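Side-chain contacts in nisin biosynthesis protein NisC (PDB 2G0D), which acts as the zinc-containing cyclase of nisin biosynthesis, closing the thioether rings of the dehydrated lantibiotic precursor: residues A[230-235]-A[292-297]; A[251-256]-A[264-269]. All coordinates share one frame; numbering follows the deposited sequence.

Contact 1 (A[230-235]-A[292-297]); sequences SALQKI and GLALDN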
ATOM      1  N   SER A 230      17.154  -9.951 -10.076  1.00 35.67           N
ATOM      2  CA  SER A 230      17.877 -10.671  -9.037  1.00 36.08           C
ATOM      3  C   SER A 230      17.457 -10.239  -7.634  1.00 35.54           C
ATOM      4  O   SER A 230      17.482 -11.044  -6.706  1.00 35.80           O
ATOM      5  CB  SER A 230      19.401 -10.554  -9.214  1.00 35.92           C
ATOM      6  OG  SER A 230      19.799 -11.045 -10.492  1.00 37.87           O
ATOM      7  N   ALA A 231      17.080  -8.974  -7.467  1.00 35.73           N
ATOM      8  CA  ALA A 231      16.576  -8.499  -6.160  1.00 35.14           C
ATOM      9  C   ALA A 231      15.235  -9.148  -5.821  1.00 34.62           C
ATOM     10  O   ALA A 231      14.997  -9.571  -4.686  1.00 35.60           O
ATOM     11  CB  ALA A 231      16.453  -6.992  -6.152  1.00 35.27           C
ATOM     12  N   LEU A 232      14.369  -9.230  -6.817  1.00 33.76           N
ATOM     13  CA  LEU A 232      13.063  -9.867  -6.682  1.00 33.26           C
ATOM     14  C   LEU A 232      13.188 -11.357  -6.328  1.00 34.02           C
ATOM     15  O   LEU A 232      12.539 -11.833  -5.398  1.00 33.67           O
ATOM     16  CB  LEU A 232      12.287  -9.707  -7.994  1.00 33.11           C
ATOM     17  CG  LEU A 232      10.908 -10.355  -8.120  1.00 33.05           C
ATOM     18  CD1 LEU A 232       9.992  -9.899  -6.971  1.00 33.47           C
ATOM     19  CD2 LEU A 232      10.289 -10.061  -9.494  1.00 32.12           C
ATOM     20  N   GLN A 233      14.020 -12.075  -7.091  1.00 34.06           N
ATOM     21  CA  GLN A 233      14.311 -13.485  -6.840  1.00 35.41           C
ATOM     22  C   GLN A 233      14.825 -13.744  -5.418  1.00 34.36           C
ATOM     23  O   GLN A 233      14.329 -14.637  -4.731  1.00 34.08           O
ATOM     24  CB  GLN A 233      15.322 -13.997  -7.862  1.00 35.59           C
ATOM     25  CG  GLN A 233      15.174 -15.459  -8.164  1.00 41.33           C
ATOM     26  CD  GLN A 233      14.118 -15.739  -9.232  1.00 46.00           C
ATOM     27  OE1 GLN A 233      13.178 -16.511  -8.998  1.00 48.30           O
ATOM     28  NE2 GLN A 233      14.281 -15.132 -10.411  1.00 46.48           N
ATOM     29  N   LYS A 234      15.814 -12.956  -4.991  1.00 34.32           N
ATOM     30  CA  LYS A 234      16.388 -13.047  -3.645  1.00 33.83           C
ATOM     31  C   LYS A 234      15.333 -12.836  -2.555  1.00 33.83           C
ATOM     32  O   LYS A 234      15.293 -13.577  -1.570  1.00 34.02           O
ATOM     33  CB  LYS A 234      17.520 -12.036  -3.471  1.00 34.34           C
ATOM     34  CG  LYS A 234      18.058 -11.974  -2.048  1.00 34.98           C
ATOM     35  CD  LYS A 234      19.503 -11.496  -1.985  1.00 36.96           C
ATOM     36  CE  LYS A 234      19.956 -11.491  -0.533  1.00 36.75           C
ATOM     37  NZ  LYS A 234      21.223 -10.736  -0.316  1.00 37.95           N
ATOM     38  N   ILE A 235      14.487 -11.824  -2.742  1.00 33.10           N
ATOM     39  CA  ILE A 235      13.406 -11.532  -1.809  1.00 32.61           C
ATOM     40  C   ILE A 235      12.486 -12.751  -1.673  1.00 32.56           C
ATOM     41  O   ILE A 235      12.192 -13.167  -0.567  1.00 31.94           O
ATOM     42  CB  ILE A 235      12.633 -10.241  -2.207  1.00 32.96           C
ATOM     43  CG1 ILE A 235      13.514  -9.006  -1.950  1.00 31.57           C
ATOM     44  CG2 ILE A 235      11.279 -10.133  -1.456  1.00 32.06           C
ATOM     45  CD1 ILE A 235      12.936  -7.702  -2.481  1.00 32.33           C
ATOM     46  N   GLY A 292       5.329 -14.419  -9.106  1.00 29.38           N
ATOM     47  CA  GLY A 292       4.926 -15.539  -9.950  1.00 29.35           C
ATOM     48  C   GLY A 292       4.477 -15.139 -11.342  1.00 30.44           C
ATOM     49  O   GLY A 292       4.831 -15.804 -12.332  1.00 30.60           O
ATOM     50  N   LEU A 293       3.681 -14.076 -11.430  1.00 30.55           N
ATOM     51  CA  LEU A 293       3.253 -13.563 -12.733  1.00 31.97           C
ATOM     52  C   LEU A 293       4.418 -12.881 -13.455  1.00 32.51           C
ATOM     53  O   LEU A 293       4.590 -13.107 -14.652  1.00 33.49           O
ATOM     54  CB  LEU A 293       2.032 -12.638 -12.641  1.00 31.39           C
ATOM     55  CG  LEU A 293       0.751 -13.254 -12.035  1.00 33.15           C
ATOM     56  CD1 LEU A 293      -0.284 -12.145 -11.682  1.00 30.96           C
ATOM     57  CD2 LEU A 293       0.130 -14.342 -12.915  1.00 30.48           C
ATOM     58  N   ALA A 294       5.221 -12.085 -12.735  1.00 32.79           N
ATOM     59  CA  ALA A 294       6.377 -11.383 -13.347  1.00 33.08           C
ATOM     60  C   ALA A 294       7.494 -12.313 -13.832  1.00 33.60           C
ATOM     61  O   ALA A 294       8.121 -12.030 -14.859  1.00 34.01           O
ATOM     62  CB  ALA A 294       6.961 -10.348 -12.392  1.00 32.27           C
ATOM     63  N   LEU A 295       7.764 -13.374 -13.062  1.00 33.73           N
ATOM     64  CA  LEU A 295       8.823 -14.369 -13.345  1.00 34.13           C
ATOM     65  C   LEU A 295       8.296 -15.600 -14.121  1.00 34.58           C
ATOM     66  O   LEU A 295       9.059 -16.517 -14.447  1.00 35.73           O
ATOM     67  CB  LEU A 295       9.505 -14.809 -12.018  1.00 33.29           C
ATOM     68  CG  LEU A 295      10.211 -13.695 -11.211  1.00 32.37           C
ATOM     69  CD1 LEU A 295      10.642 -14.134  -9.819  1.00 29.69           C
ATOM     70  CD2 LEU A 295      11.451 -13.150 -11.968  1.00 33.18           C
ATOM     71  N   ASP A 296       7.006 -15.593 -14.450  1.00 34.84           N
ATOM     72  CA  ASP A 296       6.350 -16.725 -15.110  1.00 35.43           C
ATOM     73  C   ASP A 296       6.623 -18.051 -14.360  1.00 34.65           C
ATOM     74  O   ASP A 296       7.072 -19.046 -14.926  1.00 33.47           O
ATOM     75  CB  ASP A 296       6.721 -16.802 -16.606  1.00 36.31           C
ATOM     76  CG  ASP A 296       5.811 -17.746 -17.395  1.00 39.12           C
ATOM     77  OD1 ASP A 296       4.659 -17.979 -16.952  1.00 42.28           O
ATOM     78  OD2 ASP A 296       6.247 -18.251 -18.462  1.00 42.77           O
ATOM     79  N   ASN A 297       6.352 -18.028 -13.057  1.00 33.95           N
ATOM     80  CA  ASN A 297       6.544 -19.187 -12.199  1.00 33.36           C
ATOM     81  C   ASN A 297       5.173 -19.637 -11.684  1.00 33.36           C
ATOM     82  O   ASN A 297       4.529 -18.919 -10.932  1.00 33.25           O
ATOM     83  CB  ASN A 297       7.509 -18.830 -11.068  1.00 32.32           C
ATOM     84  CG  ASN A 297       7.905 -20.021 -10.243  1.00 32.62           C
ATOM     85  OD1 ASN A 297       7.062 -20.796  -9.801  1.00 32.08           O
ATOM     86  ND2 ASN A 297       9.205 -20.196 -10.051  1.00 33.72           N
TER

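Contact 2 (A[251-256]-A[264-269]); sequences LWKDGL and EKVIRE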
ATOM      1  N   LEU A 251       2.832 -19.055   7.329  1.00 32.19           N
ATOM      2  CA  LEU A 251       3.018 -17.969   8.307  1.00 32.06           C
ATOM      3  C   LEU A 251       4.472 -17.486   8.341  1.00 31.87           C
ATOM      4  O   LEU A 251       5.397 -18.247   8.070  1.00 31.28           O
ATOM      5  CB  LEU A 251       2.543 -18.371   9.710  1.00 31.24           C
ATOM      6  CG  LEU A 251       1.020 -18.381   9.924  1.00 31.80           C
ATOM      7  CD1 LEU A 251       0.644 -19.129  11.171  1.00 28.99           C
ATOM      8  CD2 LEU A 251       0.403 -16.932   9.914  1.00 30.75           C
ATOM      9  N   TRP A 252       4.639 -16.198   8.632  1.00 31.26           N
ATOM     10  CA  TRP A 252       5.936 -15.567   8.711  1.00 31.29           C
ATOM     11  C   TRP A 252       5.908 -14.612   9.888  1.00 32.01           C
ATOM     12  O   TRP A 252       4.893 -13.921  10.124  1.00 32.75           O
ATOM     13  CB  TRP A 252       6.217 -14.757   7.432  1.00 30.68           C
ATOM     14  CG  TRP A 252       6.612 -15.571   6.226  1.00 29.21           C
ATOM     15  CD1 TRP A 252       7.885 -15.837   5.812  1.00 29.05           C
ATOM     16  CD2 TRP A 252       5.740 -16.179   5.250  1.00 27.83           C
ATOM     17  NE1 TRP A 252       7.867 -16.590   4.656  1.00 27.44           N
ATOM     18  CE2 TRP A 252       6.571 -16.812   4.285  1.00 28.52           C
ATOM     19  CE3 TRP A 252       4.349 -16.238   5.083  1.00 27.30           C
ATOM     20  CZ2 TRP A 252       6.056 -17.507   3.186  1.00 29.22           C
ATOM     21  CZ3 TRP A 252       3.830 -16.937   3.990  1.00 28.56           C
ATOM     22  CH2 TRP A 252       4.688 -17.578   3.060  1.00 29.41           C
ATOM     23  N   LYS A 253       7.012 -14.561  10.625  1.00 32.24           N
ATOM     24  CA  LYS A 253       7.201 -13.532  11.647  1.00 32.77           C
ATOM     25  C   LYS A 253       7.327 -12.165  10.976  1.00 32.84           C
ATOM     26  O   LYS A 253       7.701 -12.067   9.797  1.00 32.92           O
ATOM     27  CB  LYS A 253       8.463 -13.808  12.461  1.00 33.11           C
ATOM     28  CG  LYS A 253       8.483 -15.151  13.173  1.00 34.71           C
ATOM     29  CD  LYS A 253       9.896 -15.507  13.610  1.00 37.95           C
ATOM     30  CE  LYS A 253      10.444 -14.566  14.659  1.00 39.42           C
ATOM     31  NZ  LYS A 253      11.921 -14.744  14.770  1.00 39.81           N
ATOM     32  N   ASP A 254       7.026 -11.113  11.738  1.00 33.12           N
ATOM     33  CA  ASP A 254       7.083  -9.734  11.246  1.00 33.10           C
ATOM     34  C   ASP A 254       8.514  -9.321  10.933  1.00 33.07           C
ATOM     35  O   ASP A 254       8.746  -8.462  10.085  1.00 33.10           O
ATOM     36  CB  ASP A 254       6.544  -8.761  12.302  1.00 32.72           C
ATOM     37  CG  ASP A 254       5.026  -8.734  12.396  1.00 33.10           C
ATOM     38  OD1 ASP A 254       4.330  -9.538  11.732  1.00 33.07           O
ATOM     39  OD2 ASP A 254       4.535  -7.888  13.178  1.00 31.68           O
ATOM     40  N   GLY A 255       9.464  -9.912  11.649  1.00 33.75           N
ATOM     41  CA  GLY A 255      10.873  -9.535  11.535  1.00 34.17           C
ATOM     42  C   GLY A 255      11.788 -10.731  11.747  1.00 34.99           C
ATOM     43  O   GLY A 255      11.439 -11.656  12.492  1.00 35.19           O
ATOM     44  N   LEU A 256      12.950 -10.707  11.078  1.00 35.15           N
ATOM     45  CA  LEU A 256      13.986 -11.742  11.209  1.00 35.47           C
ATOM     46  C   LEU A 256      15.259 -11.106  11.732  1.00 35.51           C
ATOM     47  O   LEU A 256      15.699 -10.083  11.220  1.00 35.35           O
ATOM     48  CB  LEU A 256      14.278 -12.442   9.873  1.00 34.83           C
ATOM     49  CG  LEU A 256      13.133 -13.200   9.201  1.00 35.48           C
ATOM     50  CD1 LEU A 256      13.567 -13.704   7.848  1.00 34.39           C
ATOM     51  CD2 LEU A 256      12.572 -14.344  10.044  1.00 36.53           C
ATOM     52  N   GLU A 264      20.066 -19.205   8.863  1.00 47.81           N
ATOM     53  CA  GLU A 264      19.122 -19.553   7.786  1.00 48.60           C
ATOM     54  C   GLU A 264      17.920 -20.374   8.287  1.00 48.20           C
ATOM     55  O   GLU A 264      17.218 -21.000   7.489  1.00 48.40           O
ATOM     56  CB  GLU A 264      19.805 -20.262   6.605  1.00 48.80           C
ATOM     57  CG  GLU A 264      20.826 -19.432   5.816  1.00 50.14           C
ATOM     58  CD  GLU A 264      21.854 -20.312   5.105  1.00 50.80           C
ATOM     59  OE1 GLU A 264      21.559 -21.508   4.876  1.00 53.64           O
ATOM     60  OE2 GLU A 264      22.963 -19.816   4.785  1.00 53.28           O
ATOM     61  N   LYS A 265      17.699 -20.382   9.600  1.00 47.81           N
ATOM     62  CA  LYS A 265      16.428 -20.848  10.153  1.00 47.89           C
ATOM     63  C   LYS A 265      15.867 -19.795  11.100  1.00 47.43           C
ATOM     64  O   LYS A 265      16.613 -18.966  11.623  1.00 47.55           O
ATOM     65  CB  LYS A 265      16.542 -22.168  10.942  1.00 47.76           C
ATOM     66  CG  LYS A 265      17.722 -23.070  10.687  1.00 48.52           C
ATOM     67  CD  LYS A 265      17.691 -24.201  11.724  1.00 48.78           C
ATOM     68  CE  LYS A 265      19.000 -24.968  11.819  1.00 50.16           C
ATOM     69  NZ  LYS A 265      19.129 -25.975  10.727  1.00 51.74           N
ATOM     70  N   VAL A 266      14.555 -19.834  11.320  1.00 46.83           N
ATOM     71  CA  VAL A 266      13.949 -19.171  12.472  1.00 46.37           C
ATOM     72  C   VAL A 266      14.516 -19.815  13.755  1.00 46.25           C
ATOM     73  O   VAL A 266      14.707 -21.040  13.816  1.00 45.89           O
ATOM     74  CB  VAL A 266      12.399 -19.301  12.458  1.00 45.99           C
ATOM     75  CG1 VAL A 266      11.780 -18.652  13.687  1.00 45.91           C
ATOM     76  CG2 VAL A 266      11.820 -18.681  11.193  1.00 46.46           C
ATOM     77  N   ILE A 267      14.795 -18.981  14.759  1.00 46.14           N
ATOM     78  CA  ILE A 267      15.264 -19.456  16.064  1.00 46.13           C
ATOM     79  C   ILE A 267      14.216 -19.153  17.139  1.00 46.27           C
ATOM     80  O   ILE A 267      13.765 -20.054  17.854  1.00 46.34           O
ATOM     81  CB  ILE A 267      16.645 -18.843  16.464  1.00 46.06           C
ATOM     82  CG1 ILE A 267      17.681 -19.023  15.341  1.00 46.11           C
ATOM     83  CG2 ILE A 267      17.155 -19.463  17.777  1.00 46.64           C
ATOM     84  CD1 ILE A 267      19.037 -18.322  15.577  1.00 45.39           C
ATOM     85  N   ARG A 268      13.842 -17.882  17.260  1.00 45.97           N
ATOM     86  CA  ARG A 268      12.869 -17.475  18.260  1.00 45.79           C
ATOM     87  C   ARG A 268      11.513 -17.318  17.590  1.00 45.32           C
ATOM     88  O   ARG A 268      11.403 -16.682  16.537  1.00 44.30           O
ATOM     89  CB  ARG A 268      13.266 -16.152  18.935  1.00 46.15           C
ATOM     90  CG  ARG A 268      14.699 -16.081  19.501  1.00 47.92           C
ATOM     91  CD  ARG A 268      14.966 -17.139  20.543  1.00 50.68           C
ATOM     92  NE  ARG A 268      15.916 -16.704  21.571  1.00 53.31           N
ATOM     93  CZ  ARG A 268      17.206 -17.043  21.628  1.00 53.73           C
ATOM     94  NH1 ARG A 268      17.751 -17.834  20.705  1.00 53.00           N
ATOM     95  NH2 ARG A 268      17.957 -16.588  22.625  1.00 54.25           N
ATOM     96  N   GLU A 269      10.499 -17.919  18.208  1.00 44.83           N
ATOM     97  CA  GLU A 269       9.116 -17.754  17.786  1.00 45.04           C
ATOM     98  C   GLU A 269       8.639 -16.334  18.079  1.00 44.64           C
ATOM     99  O   GLU A 269       9.136 -15.673  19.004  1.00 44.53           O
ATOM    100  CB  GLU A 269       8.199 -18.785  18.468  1.00 44.99           C
ATOM    101  CG  GLU A 269       8.037 -18.607  19.974  1.00 45.09           C
ATOM    102  CD  GLU A 269       6.993 -19.532  20.581  1.00 45.65           C
ATOM    103  OE1 GLU A 269       6.420 -20.373  19.854  1.00 46.62           O
ATOM    104  OE2 GLU A 269       6.741 -19.422  21.799  1.00 46.09           O
TER

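Contact 1 (A[230-235]-A[292-297])
A chi1 of 177° sends the L232 side chain out from helix 226-242 to L295, and the two leucines meet tip to tip. L232 CD2 lies 4.0 Å from L295 CG, and L232 CG is 4.2 Å from L295 CD1, so the branch ends touch at van der Waals range. Q233, one residue on, gets there differently: a bend at chi2 (84°) swings its carboxamide across the end of L295. L295 CD1 sits off the plane of that carboxamide, about equally far from its two heteroatoms, 3.6 Å from Q233 OE1 and 3.8 Å from Q233 NE2. The other branch joins in, with L295 CD2 3.8 Å from Q233 NE2. A294 adds a looser touch, its CB 4.4 Å from L232 CD2.

L295 comes right after A294, where helix 281-294 runs into its Schellman turn: D296 has positive phi, N297 N donates to G292 O at 2.8 Å, and the inner bond from D296 N to L293 O is weak. N297 then caps helix 298-314 through its OD1 to F300 N. F300 touches both Q233 and L295, L229 and I236 also touch L295, and A216 of helix 208-221 backs L232 and A294. This is helix-to-helix-end packing within the alpha toroid. Every approach across the contact involves a methyl, methine or amide group at van der Waals distance, which is consistent with mainly dispersive packing, with the exposed Q233 at its edge.

Contact 2 (A[251-256]-A[264-269])
K253 ties an extended segment to the irregular chain at V266 and R268, beside a two-stranded antiparallel sheet (200-201 with 255-256) attached to the helical toroid. Along 251-256, L251 comes first, its backbone bonded to L244. W252 turns away from 264-269 toward the helices, where its indole packs edge-to-face with Y239 and NE1 bonds to Y239 O. The next residue faces the other way, as expected for alternation in an extended chain: K253 points its side chain at 264-269. Its chain runs out and then bends at chi3 (65°), which brings CD to V266 CG1 and carries the ammonium to R268 O. K253 CD meets V266 CG1 at 3.7 Å, the side chains approaching tip to tip. Beyond it, D254 and L256 are bonded through their backbones to M202 and L200, the latter in the two-stranded sheet.

The ammonium has two anchors. A salt bridge joins K253 NZ to E260 OE2 on helix 258-263, and that same oxygen accepts from the backbone N of I267 and of R268. E260 thus binds the ammonium directly and also holds the loop that carries R268 O. The ammonium would probably polarise the R268 carbonyl and favour the ionised form of E260. The R268 side chain ends away from 251-256; the contact is made by its carbonyl. K253 NZ donates to R268 O at 2.7 Å, in the carbonyl plane, with a C=O...N angle of 157°.

From the N terminus, the chain first enters contact 1 on helix 226-242, leaves that helix and reaches 251-256, the first half of contact 2. Helix 258-263 follows, and 264-269 closes contact 2 with seven residues between its segments. The chain then passes the zinc ligand C278, runs through helix 281-294 and closes contact 1 at 292-297. Contact 2 is therefore nested inside the 56-residue excursion bounded by contact 1. Their centres are 22 Å apart and their nearest atoms about 8 Å, without touching. Helices 226-242 and 298-314 border both regions, I307 of the latter packing on W252 in segment 251-256.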